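Local atomic coordinates of single-strand binding protein (Thermus thermophilus, PDB entry 2CWA), a protein that binds single-stranded DNA and probably recruits partner proteins to it during DNA replication, recombination and repair. Residues A28-T33 against V56-R61. Residues are numbered along the deposited sequence; the frame is centred on the assembly and turned at random.
With NO3 (nitrate ion), chain C.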
loop_
_atom_site.group_PDB
_atom_site.type_symbol
_atom_site.label_atom_id
_atom_site.label_comp_id
_atom_site.label_asym_id
_atom_site.label_seq_id
_atom_site.Cartn_x
_atom_site.Cartn_y
_atom_site.Cartn_z
ATOM N N ALA A 28 1.929 20.821 8.791
ATOM C CA ALA A 28 0.814 20.561 7.894
ATOM C C ALA A 28 0.650 19.064 7.677
ATOM O O ALA A 28 1.626 18.341 7.449
ATOM C CB ALA A 28 1.042 21.261 6.558
ATOM N N ILE A 29 -0.592 18.598 7.765
ATOM C CA ILE A 29 -0.891 17.187 7.566
ATOM C C ILE A 29 -2.017 17.101 6.546
ATOM O O ILE A 29 -3.109 17.622 6.773
ATOM C CB ILE A 29 -1.344 16.508 8.876
ATOM C CG1 ILE A 29 -0.244 16.630 9.932
ATOM C CG2 ILE A 29 -1.673 15.033 8.618
ATOM C CD1 ILE A 29 -0.618 16.058 11.285
ATOM N N LEU A 30 -1.737 16.473 5.408
ATOM C CA LEU A 30 -2.739 16.332 4.366
ATOM C C LEU A 30 -3.019 14.860 4.124
ATOM O O LEU A 30 -2.175 14.137 3.590
ATOM C CB LEU A 30 -2.267 16.987 3.069
ATOM C CG LEU A 30 -3.271 16.985 1.907
ATOM C CD1 LEU A 30 -4.573 17.637 2.343
ATOM C CD2 LEU A 30 -2.683 17.724 0.721
ATOM N N ASP A 31 -4.198 14.410 4.539
ATOM C CA ASP A 31 -4.578 13.022 4.339
ATOM C C ASP A 31 -5.426 12.939 3.083
ATOM O O ASP A 31 -6.384 13.699 2.913
ATOM C CB ASP A 31 -5.355 12.487 5.544
ATOM C CG ASP A 31 -4.466 12.245 6.748
ATOM O OD1 ASP A 31 -3.346 11.718 6.561
ATOM O OD2 ASP A 31 -4.886 12.568 7.880
ATOM N N LEU A 32 -5.050 12.027 2.194
ATOM C CA LEU A 32 -5.761 11.843 0.938
ATOM C C LEU A 32 -6.146 10.379 0.782
ATOM O O LEU A 32 -5.534 9.499 1.380
ATOM C CB LEU A 32 -4.872 12.253 -0.249
ATOM C CG LEU A 32 -4.251 13.652 -0.266
ATOM C CD1 LEU A 32 -3.055 13.692 0.668
ATOM C CD2 LEU A 32 -3.807 13.998 -1.672
ATOM N N THR A 33 -7.172 10.124 -0.017
ATOM C CA THR A 33 -7.600 8.760 -0.265
ATOM C C THR A 33 -7.490 8.573 -1.768
ATOM O O THR A 33 -8.178 9.249 -2.532
ATOM C CB THR A 33 -9.064 8.524 0.176
ATOM O OG1 THR A 33 -9.188 8.779 1.581
ATOM C CG2 THR A 33 -9.478 7.082 -0.095
ATOM N N VAL A 56 -3.359 8.018 2.123
ATOM C CA VAL A 56 -1.970 8.448 2.074
ATOM C C VAL A 56 -1.831 9.745 2.852
ATOM O O VAL A 56 -2.729 10.581 2.831
ATOM C CB VAL A 56 -1.515 8.690 0.624
ATOM C CG1 VAL A 56 -0.077 9.111 0.604
ATOM C CG2 VAL A 56 -1.702 7.423 -0.203
ATOM N N ARG A 57 -0.699 9.915 3.527
ATOM C CA ARG A 57 -0.470 11.125 4.304
ATOM C C ARG A 57 0.735 11.935 3.851
ATOM O O ARG A 57 1.862 11.437 3.834
ATOM C CB ARG A 57 -0.306 10.780 5.782
ATOM C CG ARG A 57 0.157 11.951 6.640
ATOM C CD ARG A 57 0.023 11.628 8.122
ATOM N NE ARG A 57 -1.377 11.546 8.524
ATOM C CZ ARG A 57 -1.788 11.296 9.763
ATOM N NH1 ARG A 57 -0.902 11.098 10.734
ATOM N NH2 ARG A 57 -3.086 11.252 10.033
ATOM N N LEU A 58 0.476 13.181 3.477
ATOM C CA LEU A 58 1.519 14.116 3.066
ATOM C C LEU A 58 1.784 15.011 4.276
ATOM O O LEU A 58 0.860 15.297 5.037
ATOM C CB LEU A 58 1.041 14.988 1.911
ATOM C CG LEU A 58 1.302 14.550 0.472
ATOM C CD1 LEU A 58 0.686 15.572 -0.475
ATOM C CD2 LEU A 58 2.800 14.443 0.230
ATOM N N LEU A 59 3.029 15.445 4.454
ATOM C CA LEU A 59 3.375 16.315 5.581
ATOM C C LEU A 59 4.157 17.551 5.143
ATOM O O LEU A 59 4.622 17.648 4.006
ATOM C CB LEU A 59 4.227 15.564 6.612
ATOM C CG LEU A 59 3.714 14.314 7.324
ATOM C CD1 LEU A 59 4.802 13.797 8.264
ATOM C CD2 LEU A 59 2.445 14.638 8.099
ATOM N N GLY A 60 4.285 18.500 6.068
ATOM C CA GLY A 60 5.051 19.711 5.823
ATOM C C GLY A 60 4.853 20.483 4.538
ATOM O O GLY A 60 3.728 20.701 4.091
ATOM N N ARG A 61 5.964 20.905 3.941
ATOM C CA ARG A 61 5.907 21.699 2.722
ATOM C C ARG A 61 5.240 21.003 1.540
ATOM O O ARG A 61 4.586 21.659 0.733
ATOM C CB ARG A 61 7.313 22.178 2.329
ATOM C CG ARG A 61 8.317 21.075 2.088
ATOM C CD ARG A 61 9.647 21.639 1.582
ATOM N NE ARG A 61 10.600 20.574 1.270
ATOM C CZ ARG A 61 10.416 19.657 0.326
ATOM N NH1 ARG A 61 9.314 19.669 -0.411
ATOM N NH2 ARG A 61 11.328 18.717 0.126
HETATM N N NO3 C . 7.829 17.825 3.771
HETATM O O1 NO3 C . 7.903 16.746 4.313
HETATM O O2 NO3 C . 8.170 18.838 4.373
HETATM O O3 NO3 C . 7.419 17.902 2.627
#
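Arg57 lies alongside Asp31 and grips its carboxylate side-on in a two-nitrogen salt bridge. Its CB already sits 3.3 Å from Asp31 OD1; CG and CD still run alongside that oxygen, with Ile29 CG2 close by, 3.8 Å from Arg57 CD. A bend at chi3 (-69°) brings NE round to the syn lone pair of Asp31 OD1, a nearly straight bond of 2.8 Å in the guanidinium plane. NH2 meets the syn lone pair of Asp31 OD2 at 3.1 Å, that oxygen lying somewhat out of the guanidinium plane; carboxylate and guanidinium are nearly coplanar, 30° apart, with Ile29 CG2 over one guanidinium face. Without the guanidinium, as with an alanine in place of Arg57, the Asp31 carboxylate would probably lose its charged mate and Ile29 CG2 its cover. Asp31 and Arg57 form a non-hydrogen-bonded pair in the antiparallel hairpin of strands 28-39 and 49-59, part of the first OB fold of the chain. The flanking pairs, Leu30 with Leu58 and Leu32 with Val56, each close two backbone hydrogen bonds and send their side chains to the opposite face, where Leu30 CB meets Leu58 CB at 4.0 Å and Trp66 and Ala63 pack against Leu30 and Leu58. Beyond Ile29 CG1, which touches Leu59 CD2, the ladder ends in a weak bond from Gly60 N to Ala28 O.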